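Local coordinates for GDSL-like protein (Collinsella aerofaciens ATCC 25986, PDB 7BXD) that probably hydrolyses ester-linked acyl groups, as an acyl-hydrolase of the GDSL-like, SGNH-hydrolase family from a gut bacterium, at residues 75-80 with 85-90; 90-95 with 139-144; 125-130 with 177-182; 134-139 with 188-193. One frame throughout, in Å; residues are numbered along the deposited sequence.

Contacts 1 and 3 are buried, while contacts 2 and 4 are only partly so and lie nearer the protein surface. Helix 127-141 takes part in contacts 2, 3 and 4; contact 3 pairs it with helix 176-189 and contact 4 with the turn that ends that helix, their centres about 14 Å apart. Contact 1 is polar although buried, a loop bound to a helix start; Ile77 and Val88 also pack on Ala130 of contact 3. Contact 2 continues along the chain from contact 1 through Arg90 and rests on one arginine and backbone carbonyls. Contact 3 is aromatic, whereas contact 4 sets an aliphatic patch beside a solvent-side polar rim.

Contact 1: 75-80 with 85-90; sequences SRIAIK and DSFVER
Ser75 OG is gripped by two groups of 85-90: it donates to Asp85 O at 2.7 Å, in the carbonyl plane and on a lone pair, and accepts from Arg90 NH2 at 2.9 Å. Arg90 NE goes to the same Asp85 O from above the carbonyl plane, so this oxygen takes two donors. The serine reaches them because OG is anti to the backbone N (chi1 -179°). Ile77 CG1 sits over the centre of one face of the Phe87 ring, 3.9 Å from the centroid, in a CH-pi contact, and Arg90 NH2 lies over the opposite face, offset toward the rim, a cation-pi contact.

The backbones join too. Phe87 N donates to Arg76 O at 2.8 Å and Val88 N to Ile77 O at 3.2 Å, which occupies N-H groups at the helix start. Ser86 and Glu89 close a capping box: Glu89 N bonds to Ser86 OG, while Ser86 N and Ser86 OG (2.7 Å) donate to Glu89 OE1 from opposite faces of its plane. At the far end Ile79 CD1 packs on Val88 CG1 (3.8 Å).

Arg90 also holds Gly35 O and Phe70 O, while Asp109, in the family's GxND sequence, receives Ile77 N and Ala78 N. The chemistry implies a mostly buried loop tied to the helix by directed bonds, with Ser75 OG and the carbonyls of Arg76 and Ile77 each given a partner.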
loop_
_atom_site.group_PDB
_atom_site.type_symbol
_atom_site.label_atom_id
_atom_site.label_comp_id
_atom_site.label_asym_id
_atom_site.label_seq_id
_atom_site.Cartn_x
_atom_site.Cartn_y
_atom_site.Cartn_z
ATOM N N SER A 75 3.971 -5.982 -7.224
ATOM C CA SER A 75 5.122 -5.692 -6.376
ATOM C C SER A 75 4.875 -6.086 -4.914
ATOM O O SER A 75 3.853 -5.718 -4.313
ATOM C CB SER A 75 5.437 -4.192 -6.483
ATOM O OG SER A 75 6.581 -3.843 -5.700
ATOM N N ARG A 76 5.840 -6.814 -4.351
ATOM C CA ARG A 76 5.907 -7.110 -2.921
ATOM C C ARG A 76 6.748 -6.035 -2.260
ATOM O O ARG A 76 7.685 -5.512 -2.864
ATOM C CB ARG A 76 6.614 -8.462 -2.666
ATOM C CG ARG A 76 5.888 -9.721 -3.168
ATOM C CD ARG A 76 5.947 -9.821 -4.674
ATOM N NE ARG A 76 5.570 -11.132 -5.219
ATOM C CZ ARG A 76 6.443 -12.113 -5.474
ATOM N NH1 ARG A 76 7.726 -11.986 -5.145
ATOM N NH2 ARG A 76 6.046 -13.246 -6.066
ATOM N N ILE A 77 6.463 -5.743 -0.987
ATOM C CA ILE A 77 7.382 -4.881 -0.244
ATOM C C ILE A 77 8.774 -5.502 -0.209
ATOM O O ILE A 77 9.783 -4.825 -0.480
ATOM C CB ILE A 77 6.827 -4.568 1.154
ATOM C CG1 ILE A 77 5.615 -3.620 1.009
ATOM C CG2 ILE A 77 7.900 -3.910 2.054
ATOM C CD1 ILE A 77 4.954 -3.214 2.320
ATOM N N ALA A 78 8.850 -6.808 0.102
ATOM C CA ALA A 78 10.129 -7.482 0.304
ATOM C C ALA A 78 10.710 -8.059 -0.979
ATOM O O ALA A 78 9.988 -8.432 -1.924
ATOM C CB ALA A 78 9.981 -8.626 1.291
ATOM N N ILE A 79 12.049 -8.180 -0.981
ATOM C CA ILE A 79 12.746 -8.863 -2.064
ATOM C C ILE A 79 12.431 -10.347 -2.017
ATOM O O ILE A 79 12.411 -10.954 -0.942
ATOM C CB ILE A 79 14.275 -8.690 -1.928
ATOM C CG1 ILE A 79 14.653 -7.218 -1.836
ATOM C CG2 ILE A 79 14.974 -9.385 -3.093
ATOM C CD1 ILE A 79 16.166 -6.997 -1.685
ATOM N N LYS A 80 12.248 -10.949 -3.190
ATOM C CA LYS A 80 12.108 -12.396 -3.334
ATOM C C LYS A 80 12.709 -12.796 -4.679
ATOM O O LYS A 80 12.637 -12.031 -5.643
ATOM C CB LYS A 80 10.631 -12.835 -3.209
ATOM C CG LYS A 80 10.457 -14.316 -2.876
ATOM C CD LYS A 80 9.009 -14.702 -2.658
ATOM C CE LYS A 80 8.927 -16.156 -2.192
ATOM N NZ LYS A 80 7.653 -16.852 -2.506
ATOM N N ASP A 85 11.168 -6.413 -8.741
ATOM C CA ASP A 85 10.436 -5.151 -8.647
ATOM C C ASP A 85 9.807 -4.924 -7.279
ATOM O O ASP A 85 8.774 -4.268 -7.182
ATOM C CB ASP A 85 9.366 -5.078 -9.739
ATOM C CG ASP A 85 8.303 -6.157 -9.603
ATOM O OD1 ASP A 85 8.416 -7.061 -8.745
ATOM O OD2 ASP A 85 7.319 -6.074 -10.379
ATOM N N SER A 86 10.453 -5.410 -6.226
ATOM C CA SER A 86 9.947 -5.158 -4.875
ATOM C C SER A 86 10.012 -3.666 -4.538
ATOM O O SER A 86 10.719 -2.874 -5.194
ATOM C CB SER A 86 10.770 -5.897 -3.832
ATOM O OG SER A 86 12.107 -5.415 -3.756
ATOM N N PHE A 87 9.261 -3.271 -3.494
ATOM C CA PHE A 87 9.378 -1.883 -3.052
ATOM C C PHE A 87 10.831 -1.584 -2.686
ATOM O O PHE A 87 11.349 -0.506 -2.974
ATOM C CB PHE A 87 8.482 -1.574 -1.846
ATOM C CG PHE A 87 6.985 -1.532 -2.094
ATOM C CD1 PHE A 87 6.283 -2.540 -2.794
ATOM C CD2 PHE A 87 6.240 -0.482 -1.547
ATOM C CE1 PHE A 87 4.871 -2.490 -2.908
ATOM C CE2 PHE A 87 4.844 -0.443 -1.667
ATOM C CZ PHE A 87 4.172 -1.435 -2.322
ATOM N N VAL A 88 11.494 -2.520 -1.999
ATOM C CA VAL A 88 12.892 -2.316 -1.625
ATOM C C VAL A 88 13.731 -2.035 -2.871
ATOM O O VAL A 88 14.557 -1.120 -2.876
ATOM C CB VAL A 88 13.414 -3.541 -0.851
ATOM C CG1 VAL A 88 14.948 -3.518 -0.731
ATOM C CG2 VAL A 88 12.750 -3.624 0.532
ATOM N N GLU A 89 13.544 -2.840 -3.934
ATOM C CA GLU A 89 14.339 -2.684 -5.146
ATOM C C GLU A 89 13.983 -1.418 -5.918
ATOM O O GLU A 89 14.850 -0.835 -6.593
ATOM C CB GLU A 89 14.200 -3.922 -6.019
ATOM C CG GLU A 89 14.955 -5.132 -5.489
ATOM C CD GLU A 89 14.414 -6.462 -5.996
ATOM O OE1 GLU A 89 13.200 -6.736 -5.835
ATOM O OE2 GLU A 89 15.226 -7.282 -6.521
ATOM N N ARG A 90 12.704 -0.998 -5.873
ATOM C CA ARG A 90 12.242 0.153 -6.648
ATOM C C ARG A 90 12.549 1.487 -5.979
ATOM O O ARG A 90 12.475 2.528 -6.649
ATOM C CB ARG A 90 10.724 0.076 -6.887
ATOM C CG ARG A 90 10.330 -1.025 -7.888
ATOM C CD ARG A 90 8.899 -0.775 -8.367
ATOM N NE ARG A 90 8.006 -1.114 -7.274
ATOM C CZ ARG A 90 6.961 -0.405 -6.795
ATOM N NH1 ARG A 90 6.599 0.799 -7.253
ATOM N NH2 ARG A 90 6.267 -0.956 -5.825
HETATM O O HOH W 1 8.031 -7.587 -6.048
HETATM O O HOH W 2 12.019 -9.139 -5.594
#

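Contact 2: 90-95 with 139-144; sequences RLDGID and TARSPQ
Arg141 stretches from the end of helix 127-141 to the turn at 91-95 and meets its carbonyl oxygens there. Its CG stands between the backbone N and the carbonyl carbon (chi1 74°), and the chain bends at chi3 (-65°) as the group turns to them. The firm hydrogen bond is Arg141 NH2 to Ile94 O, 2.8 Å and nearly straight at 162°, with the oxygen in the guanidinium plane. Arg141 NH1 adds two weak bonds, one to the same Ile94 O and one to Asp95 O, the latter at 3.4 Å.

A second kind of contact is made over the flat group: Leu91 O lies above the centre of one guanidinium face, 3.3 Å from Arg141 CZ, where the N-H groups point past it. A carbonyl oxygen in this place is likely to be favourable to the positive charge even without a bond. Water forms the third link, accepting from Arg141 NE at 3.0 Å and donating to Asp92 OD1; the carboxylate itself stays beyond salt-bridge range.

The aliphatic part packs on Leu91: Arg141 CD lies 4.0 Å from Leu91 CG as the two side chains run past each other in opposite directions. Ile94 CG1 comes beside Arg141 NH1 (3.6 Å). A leucine in place of Arg141 would probably leave Ile94 O without its donor and the turn less firmly tied to the helix end.

Around this bridge, Leu91 packs on Leu134, Thr137 and Ile138 of helix 127-141, and Ile94 reaches Cys32 and Phe34 of strand 30-35 and Phe70 of strand 66-71, so that the apolar side chains of the turn lie between the helix and the sheet.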
loop_
_atom_site.group_PDB
_atom_site.type_symbol
_atom_site.label_atom_id
_atom_site.label_comp_id
_atom_site.label_asym_id
_atom_site.label_seq_id
_atom_site.Cartn_x
_atom_site.Cartn_y
_atom_site.Cartn_z
ATOM N N ARG A 90 12.704 -0.998 -5.873
ATOM C CA ARG A 90 12.242 0.153 -6.648
ATOM C C ARG A 90 12.549 1.487 -5.979
ATOM O O ARG A 90 12.475 2.528 -6.649
ATOM C CB ARG A 90 10.724 0.076 -6.887
ATOM C CG ARG A 90 10.330 -1.025 -7.888
ATOM C CD ARG A 90 8.899 -0.775 -8.367
ATOM N NE ARG A 90 8.006 -1.114 -7.274
ATOM C CZ ARG A 90 6.961 -0.405 -6.795
ATOM N NH1 ARG A 90 6.599 0.799 -7.253
ATOM N NH2 ARG A 90 6.267 -0.956 -5.825
ATOM N N LEU A 91 12.822 1.506 -4.664
ATOM C CA LEU A 91 12.806 2.780 -3.938
ATOM C C LEU A 91 13.784 3.804 -4.536
ATOM O O LEU A 91 13.458 4.994 -4.670
ATOM C CB LEU A 91 13.092 2.531 -2.457
ATOM C CG LEU A 91 13.262 3.778 -1.594
ATOM C CD1 LEU A 91 12.023 4.644 -1.609
ATOM C CD2 LEU A 91 13.601 3.337 -0.176
ATOM N N ASP A 92 15.012 3.379 -4.855
ATOM C CA ASP A 92 15.998 4.369 -5.258
ATOM C C ASP A 92 15.616 5.066 -6.553
ATOM O O ASP A 92 16.120 6.174 -6.826
ATOM C CB ASP A 92 17.383 3.735 -5.450
ATOM C CG ASP A 92 18.523 4.762 -5.442
ATOM O OD1 ASP A 92 18.698 5.453 -4.407
ATOM O OD2 ASP A 92 19.264 4.856 -6.444
ATOM N N GLY A 93 14.739 4.450 -7.358
ATOM C CA GLY A 93 14.302 5.002 -8.626
ATOM C C GLY A 93 13.062 5.866 -8.588
ATOM O O GLY A 93 12.628 6.336 -9.652
ATOM N N ILE A 94 12.437 6.078 -7.415
ATOM C CA ILE A 94 11.259 6.952 -7.326
ATOM C C ILE A 94 11.708 8.346 -6.911
ATOM O O ILE A 94 12.830 8.574 -6.459
ATOM C CB ILE A 94 10.154 6.395 -6.402
ATOM C CG1 ILE A 94 10.475 6.616 -4.914
ATOM C CG2 ILE A 94 9.875 4.910 -6.712
ATOM C CD1 ILE A 94 9.370 6.112 -3.963
ATOM N N ASP A 95 10.828 9.325 -7.103
ATOM C CA ASP A 95 11.137 10.712 -6.765
ATOM C C ASP A 95 11.598 10.820 -5.311
ATOM O O ASP A 95 10.932 10.296 -4.402
ATOM C CB ASP A 95 9.856 11.535 -6.960
ATOM C CG ASP A 95 10.034 13.002 -6.657
ATOM O OD1 ASP A 95 11.183 13.521 -6.660
ATOM O OD2 ASP A 95 8.984 13.667 -6.434
ATOM N N THR A 139 13.889 7.801 4.726
ATOM C CA THR A 139 14.338 8.900 5.562
ATOM C C THR A 139 15.722 9.377 5.136
ATOM O O THR A 139 15.988 10.583 5.107
ATOM C CB THR A 139 14.297 8.502 7.040
ATOM O OG1 THR A 139 12.973 8.070 7.382
ATOM C CG2 THR A 139 14.687 9.706 7.909
ATOM N N ALA A 140 16.603 8.445 4.756
ATOM C CA ALA A 140 17.947 8.840 4.341
ATOM C C ALA A 140 17.912 9.675 3.071
ATOM O O ALA A 140 18.695 10.627 2.938
ATOM C CB ALA A 140 18.822 7.593 4.164
ATOM N N ARG A 141 17.043 9.326 2.118
ATOM C CA ARG A 141 17.059 10.012 0.838
ATOM C C ARG A 141 16.136 11.222 0.824
ATOM O O ARG A 141 16.287 12.100 -0.030
ATOM C CB ARG A 141 16.706 9.012 -0.259
ATOM C CG ARG A 141 15.244 8.606 -0.312
ATOM C CD ARG A 141 15.034 7.300 -1.101
ATOM N NE ARG A 141 15.386 7.454 -2.527
ATOM C CZ ARG A 141 14.551 7.844 -3.487
ATOM N NH1 ARG A 141 13.286 8.140 -3.204
ATOM N NH2 ARG A 141 14.999 7.974 -4.750
ATOM N N SER A 142 15.189 11.299 1.762
ATOM C CA SER A 142 14.176 12.355 1.801
ATOM C C SER A 142 14.007 12.784 3.255
ATOM O O SER A 142 12.938 12.608 3.841
ATOM C CB SER A 142 12.854 11.830 1.235
ATOM O OG SER A 142 13.023 11.322 -0.081
ATOM N N PRO A 143 15.073 13.345 3.867
ATOM C CA PRO A 143 15.116 13.519 5.320
ATOM C C PRO A 143 14.133 14.517 5.880
ATOM O O PRO A 143 13.894 14.476 7.094
ATOM C CB PRO A 143 16.577 13.942 5.578
ATOM C CG PRO A 143 17.048 14.507 4.364
ATOM C CD PRO A 143 16.363 13.710 3.256
ATOM N N GLN A 144 13.589 15.428 5.067
ATOM C CA GLN A 144 12.605 16.393 5.525
ATOM C C GLN A 144 11.180 16.035 5.157
ATOM O O GLN A 144 10.258 16.740 5.580
ATOM C CB GLN A 144 12.948 17.787 4.997
ATOM C CG GLN A 144 14.266 18.291 5.570
ATOM C CD GLN A 144 14.674 19.646 5.041
ATOM O OE1 GLN A 144 13.873 20.582 4.936
ATOM N NE2 GLN A 144 15.953 19.770 4.714
HETATM O O HOH W 3 18.035 7.829 -3.811
#

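Contact 3: 125-130 with 177-182; sequences HEFYGA and AAYVRA
Tyr128 lays one face of its ring over the methyl of Ala182: CB is 3.5 Å from the ring centroid and 16° off the normal, a close CH-pi contact displaced toward the phenolic end, where Ala182 CB comes to 3.4 Å from Tyr128 CZ. The alanine backbone shares in this, for its CA lies 3.6 Å from Tyr128 CE1 and equally near CZ and OH. About one turn before Ala182 on helix 176-189, Tyr179 presents an edge to the face of Phe127. The T-shaped pair has centroids 5.2 Å apart and planes at 73°, with Tyr179 CD2 3.7 Å from Phe127 CG, offset toward the rim.

This is helix-against-helix packing between 127-141 and 176-189, two of the helices that accompany the five-stranded parallel sheet of this SGNH-hydrolase domain. Phe127 CG is anti to the backbone N (chi1 -165°), which swings the ring across to helix 176-189. There its in-plane edge meets Ala182 CB, and Phe127 CE2 comes to 3.2 Å from Tyr179 O. Ala182 CB thus meets the face of Tyr128 and the edge of Phe127, both from the first turn of helix 127-141.

The phenols are polar at their ends. Tyr128 OH bonds to Glu185 and takes a water proton at 3.1 Å, the same water donating to Ala178 O at 2.9 Å; Tyr179 OH bonds instead to Val114 O, in the loop beyond helix 107-111.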
loop_
_atom_site.group_PDB
_atom_site.type_symbol
_atom_site.label_atom_id
_atom_site.label_comp_id
_atom_site.label_asym_id
_atom_site.label_seq_id
_atom_site.Cartn_x
_atom_site.Cartn_y
_atom_site.Cartn_z
ATOM N N HIS A 125 14.613 -9.591 2.524
ATOM C CA HIS A 125 13.784 -10.707 2.076
ATOM C C HIS A 125 12.724 -11.106 3.102
ATOM O O HIS A 125 11.864 -11.933 2.778
ATOM C CB HIS A 125 14.648 -11.937 1.779
ATOM C CG HIS A 125 15.637 -11.709 0.694
ATOM N ND1 HIS A 125 16.881 -11.173 0.944
ATOM C CD2 HIS A 125 15.578 -11.927 -0.638
ATOM C CE1 HIS A 125 17.561 -11.100 -0.189
ATOM N NE2 HIS A 125 16.781 -11.523 -1.169
ATOM N N GLU A 126 12.797 -10.608 4.339
ATOM C CA GLU A 126 11.766 -10.858 5.337
ATOM C C GLU A 126 10.867 -9.630 5.405
ATOM O O GLU A 126 11.321 -8.509 5.180
ATOM C CB GLU A 126 12.386 -11.113 6.715
ATOM C CG GLU A 126 13.109 -12.436 6.855
ATOM C CD GLU A 126 13.737 -12.641 8.228
ATOM O OE1 GLU A 126 13.957 -11.659 8.967
ATOM O OE2 GLU A 126 14.064 -13.822 8.554
ATOM N N PHE A 127 9.584 -9.830 5.724
ATOM C CA PHE A 127 8.680 -8.689 5.746
ATOM C C PHE A 127 9.108 -7.646 6.768
ATOM O O PHE A 127 9.124 -6.444 6.467
ATOM C CB PHE A 127 7.257 -9.145 6.010
ATOM C CG PHE A 127 6.246 -8.083 5.693
ATOM C CD1 PHE A 127 5.996 -7.704 4.366
ATOM C CD2 PHE A 127 5.516 -7.469 6.715
ATOM C CE1 PHE A 127 5.066 -6.736 4.082
ATOM C CE2 PHE A 127 4.583 -6.507 6.405
ATOM C CZ PHE A 127 4.356 -6.144 5.091
ATOM N N TYR A 128 9.407 -8.076 8.002
ATOM C CA TYR A 128 9.862 -7.107 9.014
ATOM C C TYR A 128 11.071 -6.335 8.516
ATOM O O TYR A 128 11.179 -5.119 8.737
ATOM C CB TYR A 128 10.206 -7.785 10.350
ATOM C CG TYR A 128 9.047 -8.033 11.295
ATOM C CD1 TYR A 128 8.592 -7.021 12.145
ATOM C CD2 TYR A 128 8.455 -9.295 11.404
ATOM C CE1 TYR A 128 7.593 -7.244 13.070
ATOM C CE2 TYR A 128 7.436 -9.522 12.318
ATOM C CZ TYR A 128 7.002 -8.495 13.143
ATOM O OH TYR A 128 5.961 -8.737 14.025
ATOM N N GLY A 129 12.037 -7.035 7.917
ATOM C CA GLY A 129 13.257 -6.381 7.485
ATOM C C GLY A 129 13.048 -5.463 6.305
ATOM O O GLY A 129 13.719 -4.428 6.196
ATOM N N ALA A 130 12.121 -5.809 5.402
ATOM C CA ALA A 130 11.842 -4.949 4.266
ATOM C C ALA A 130 11.153 -3.657 4.692
ATOM O O ALA A 130 11.467 -2.572 4.163
ATOM C CB ALA A 130 11.004 -5.711 3.244
ATOM N N ALA A 177 -3.349 -10.696 8.631
ATOM C CA ALA A 177 -3.214 -9.947 9.875
ATOM C C ALA A 177 -1.810 -10.015 10.444
ATOM O O ALA A 177 -1.371 -9.048 11.082
ATOM C CB ALA A 177 -4.224 -10.441 10.911
ATOM N N ALA A 178 -1.079 -11.132 10.247
ATOM C CA ALA A 178 0.292 -11.209 10.757
ATOM C C ALA A 178 1.171 -10.171 10.065
ATOM O O ALA A 178 2.081 -9.595 10.688
ATOM C CB ALA A 178 0.856 -12.620 10.543
ATOM N N TYR A 179 0.983 -9.992 8.745
ATOM C CA TYR A 179 1.745 -8.996 8.002
ATOM C C TYR A 179 1.348 -7.583 8.441
ATOM O O TYR A 179 2.215 -6.706 8.597
ATOM C CB TYR A 179 1.558 -9.193 6.485
ATOM C CG TYR A 179 2.181 -10.476 5.981
ATOM C CD1 TYR A 179 1.527 -11.710 6.161
ATOM C CD2 TYR A 179 3.431 -10.463 5.380
ATOM C CE1 TYR A 179 2.123 -12.891 5.737
ATOM C CE2 TYR A 179 4.050 -11.656 4.955
ATOM C CZ TYR A 179 3.382 -12.869 5.147
ATOM O OH TYR A 179 3.928 -14.058 4.730
ATOM N N VAL A 180 0.051 -7.335 8.628
ATOM C CA VAL A 180 -0.386 -6.027 9.109
ATOM C C VAL A 180 0.245 -5.714 10.461
ATOM O O VAL A 180 0.754 -4.611 10.687
ATOM C CB VAL A 180 -1.927 -5.941 9.146
ATOM C CG1 VAL A 180 -2.366 -4.634 9.741
ATOM C CG2 VAL A 180 -2.512 -6.097 7.705
ATOM N N ARG A 181 0.223 -6.679 11.385
ATOM C CA ARG A 181 0.808 -6.452 12.709
ATOM C C ARG A 181 2.279 -6.145 12.584
ATOM O O ARG A 181 2.801 -5.265 13.283
ATOM C CB ARG A 181 0.583 -7.692 13.576
ATOM C CG ARG A 181 -0.792 -7.760 14.198
ATOM C CD ARG A 181 -0.847 -8.790 15.361
ATOM N NE ARG A 181 -0.329 -10.111 14.989
ATOM C CZ ARG A 181 -1.029 -11.072 14.395
ATOM N NH1 ARG A 181 -2.311 -10.891 14.108
ATOM N NH2 ARG A 181 -0.438 -12.223 14.093
ATOM N N ALA A 182 2.986 -6.880 11.723
ATOM C CA ALA A 182 4.424 -6.620 11.554
ATOM C C ALA A 182 4.647 -5.180 11.077
ATOM O O ALA A 182 5.532 -4.465 11.575
ATOM C CB ALA A 182 5.008 -7.611 10.556
HETATM O O HOH W 4 3.429 -10.255 13.123
#

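Contact 4: 134-139 with 188-193; sequences LIRTIT and DRYSVP
Ile135 meets the start of the Tyr190 side chain with its CG2 methyl, 3.7 Å from Tyr190 CB and as near to CG and CD2, approaching the ring obliquely. Its other branch ends in CD1, 4.0 Å from Tyr190 CD2. Val192 CG2 closes the patch at 4.1 Å from Ile135 CG2. With CG2 opposite the backbone N and CG1 beside it (chi1 -66°), Ile135 spreads both branches over Tyr190 and Val192. Further out, the stem of Arg136 passes the phenol: Arg136 CG and Tyr190 OH are 3.8 Å apart, with the guanidinium plane turned 52° from the ring.

A second shell sets these groups. Arg136 NE makes a salt bridge to Asp132 OD2, and Tyr190 OH is hydrogen-bonded to Asp132 OD1, so one carboxylate a turn earlier on helix 127-141 fixes both polar ends. Arg189 CG lies over the centre of one ring face. A Schellman motif ends helix 176-189 at Ser191, with positive phi: Ser191 N bonds to Asp188 O at 3.0 Å and Val192 N to Cys187 O, which brings Val192 round to face Ile135. A serine in place of Tyr190 would probably open a gap beside Ile135 and cost Asp132 its phenolic partner.

Ile135 and Val192 also share Phe149 of strand 146-150. The chemistry suggests a seam that is aliphatic toward the sheet and held at its outer rim by an Asp132-centred set of polar bonds.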
loop_
_atom_site.group_PDB
_atom_site.type_symbol
_atom_site.label_atom_id
_atom_site.label_comp_id
_atom_site.label_asym_id
_atom_site.label_seq_id
_atom_site.Cartn_x
_atom_site.Cartn_y
_atom_site.Cartn_z
ATOM N N LEU A 134 12.623 0.134 4.189
ATOM C CA LEU A 134 11.939 1.251 3.539
ATOM C C LEU A 134 11.936 2.480 4.423
ATOM O O LEU A 134 12.178 3.595 3.949
ATOM C CB LEU A 134 10.502 0.893 3.168
ATOM C CG LEU A 134 10.275 -0.127 2.038
ATOM C CD1 LEU A 134 8.766 -0.203 1.784
ATOM C CD2 LEU A 134 11.010 0.268 0.771
ATOM N N ILE A 135 11.640 2.325 5.722
ATOM C CA ILE A 135 11.552 3.509 6.564
ATOM C C ILE A 135 12.919 4.163 6.706
ATOM O O ILE A 135 13.051 5.393 6.573
ATOM C CB ILE A 135 10.932 3.174 7.934
ATOM C CG1 ILE A 135 9.457 2.763 7.729
ATOM C CG2 ILE A 135 11.074 4.375 8.891
ATOM C CD1 ILE A 135 8.824 2.078 8.916
ATOM N N ARG A 136 13.957 3.352 6.947
ATOM C CA ARG A 136 15.305 3.922 7.080
ATOM C C ARG A 136 15.724 4.618 5.794
ATOM O O ARG A 136 16.367 5.684 5.819
ATOM C CB ARG A 136 16.315 2.824 7.441
ATOM C CG ARG A 136 16.181 2.307 8.878
ATOM C CD ARG A 136 17.326 1.306 9.196
ATOM N NE ARG A 136 17.178 0.018 8.508
ATOM C CZ ARG A 136 17.937 -0.433 7.500
ATOM N NH1 ARG A 136 18.928 0.300 7.009
ATOM N NH2 ARG A 136 17.692 -1.637 6.976
ATOM N N THR A 137 15.418 3.997 4.651
ATOM C CA THR A 137 16.018 4.456 3.399
ATOM C C THR A 137 15.239 5.642 2.823
ATOM O O THR A 137 15.829 6.574 2.252
ATOM C CB THR A 137 16.140 3.280 2.422
ATOM O OG1 THR A 137 16.871 2.237 3.077
ATOM C CG2 THR A 137 16.888 3.689 1.150
ATOM N N ILE A 138 13.905 5.640 2.964
ATOM C CA ILE A 138 13.139 6.834 2.610
ATOM C C ILE A 138 13.648 8.014 3.423
ATOM O O ILE A 138 13.831 9.123 2.894
ATOM C CB ILE A 138 11.629 6.605 2.822
ATOM C CG1 ILE A 138 11.074 5.634 1.766
ATOM C CG2 ILE A 138 10.862 7.944 2.824
ATOM C CD1 ILE A 138 9.666 5.099 2.056
ATOM N N THR A 139 13.889 7.801 4.726
ATOM C CA THR A 139 14.338 8.900 5.562
ATOM C C THR A 139 15.722 9.377 5.136
ATOM O O THR A 139 15.988 10.583 5.107
ATOM C CB THR A 139 14.297 8.502 7.040
ATOM O OG1 THR A 139 12.973 8.070 7.382
ATOM C CG2 THR A 139 14.687 9.706 7.909
ATOM N N ASP A 188 5.726 1.585 14.482
ATOM C CA ASP A 188 5.838 2.076 15.855
ATOM C C ASP A 188 7.294 2.351 16.233
ATOM O O ASP A 188 7.594 3.381 16.852
ATOM C CB ASP A 188 5.226 1.082 16.843
ATOM C CG ASP A 188 5.592 1.469 18.279
ATOM O OD1 ASP A 188 4.998 2.402 18.836
ATOM O OD2 ASP A 188 6.570 0.881 18.821
ATOM N N ARG A 189 8.207 1.449 15.874
ATOM C CA ARG A 189 9.617 1.650 16.205
ATOM C C ARG A 189 10.074 3.027 15.779
ATOM O O ARG A 189 10.826 3.689 16.515
ATOM C CB ARG A 189 10.471 0.564 15.552
ATOM C CG ARG A 189 11.951 0.867 15.469
ATOM C CD ARG A 189 12.673 0.796 16.728
ATOM N NE ARG A 189 14.116 0.864 16.446
ATOM C CZ ARG A 189 15.006 0.787 17.407
ATOM N NH1 ARG A 189 14.541 0.664 18.638
ATOM N NH2 ARG A 189 16.329 0.861 17.160
ATOM N N TYR A 190 9.676 3.449 14.573
ATOM C CA TYR A 190 10.136 4.695 13.977
ATOM C C TYR A 190 9.117 5.821 14.090
ATOM O O TYR A 190 9.253 6.839 13.405
ATOM C CB TYR A 190 10.537 4.456 12.519
ATOM C CG TYR A 190 11.696 3.485 12.423
ATOM C CD1 TYR A 190 12.979 3.848 12.868
ATOM C CD2 TYR A 190 11.524 2.210 11.876
ATOM C CE1 TYR A 190 14.041 2.971 12.750
ATOM C CE2 TYR A 190 12.595 1.321 11.773
ATOM C CZ TYR A 190 13.848 1.703 12.208
ATOM O OH TYR A 190 14.925 0.859 12.138
ATOM N N SER A 191 8.105 5.654 14.946
ATOM C CA SER A 191 7.108 6.691 15.191
ATOM C C SER A 191 6.371 7.129 13.912
ATOM O O SER A 191 5.962 8.295 13.786
ATOM C CB SER A 191 7.730 7.904 15.906
ATOM O OG SER A 191 8.386 7.450 17.087
ATOM N N VAL A 192 6.144 6.201 12.979
ATOM C CA VAL A 192 5.563 6.543 11.677
ATOM C C VAL A 192 4.037 6.563 11.712
ATOM O O VAL A 192 3.426 5.549 12.053
ATOM C CB VAL A 192 6.037 5.569 10.591
ATOM C CG1 VAL A 192 5.352 5.814 9.264
ATOM C CG2 VAL A 192 7.540 5.688 10.401
ATOM N N PRO A 193 3.376 7.653 11.309
ATOM C CA PRO A 193 1.910 7.645 11.221
ATOM C C PRO A 193 1.396 6.582 10.255
ATOM O O PRO A 193 2.001 6.319 9.204
ATOM C CB PRO A 193 1.602 9.060 10.724
ATOM C CG PRO A 193 2.777 9.887 11.137
ATOM C CD PRO A 193 3.949 8.976 10.961
#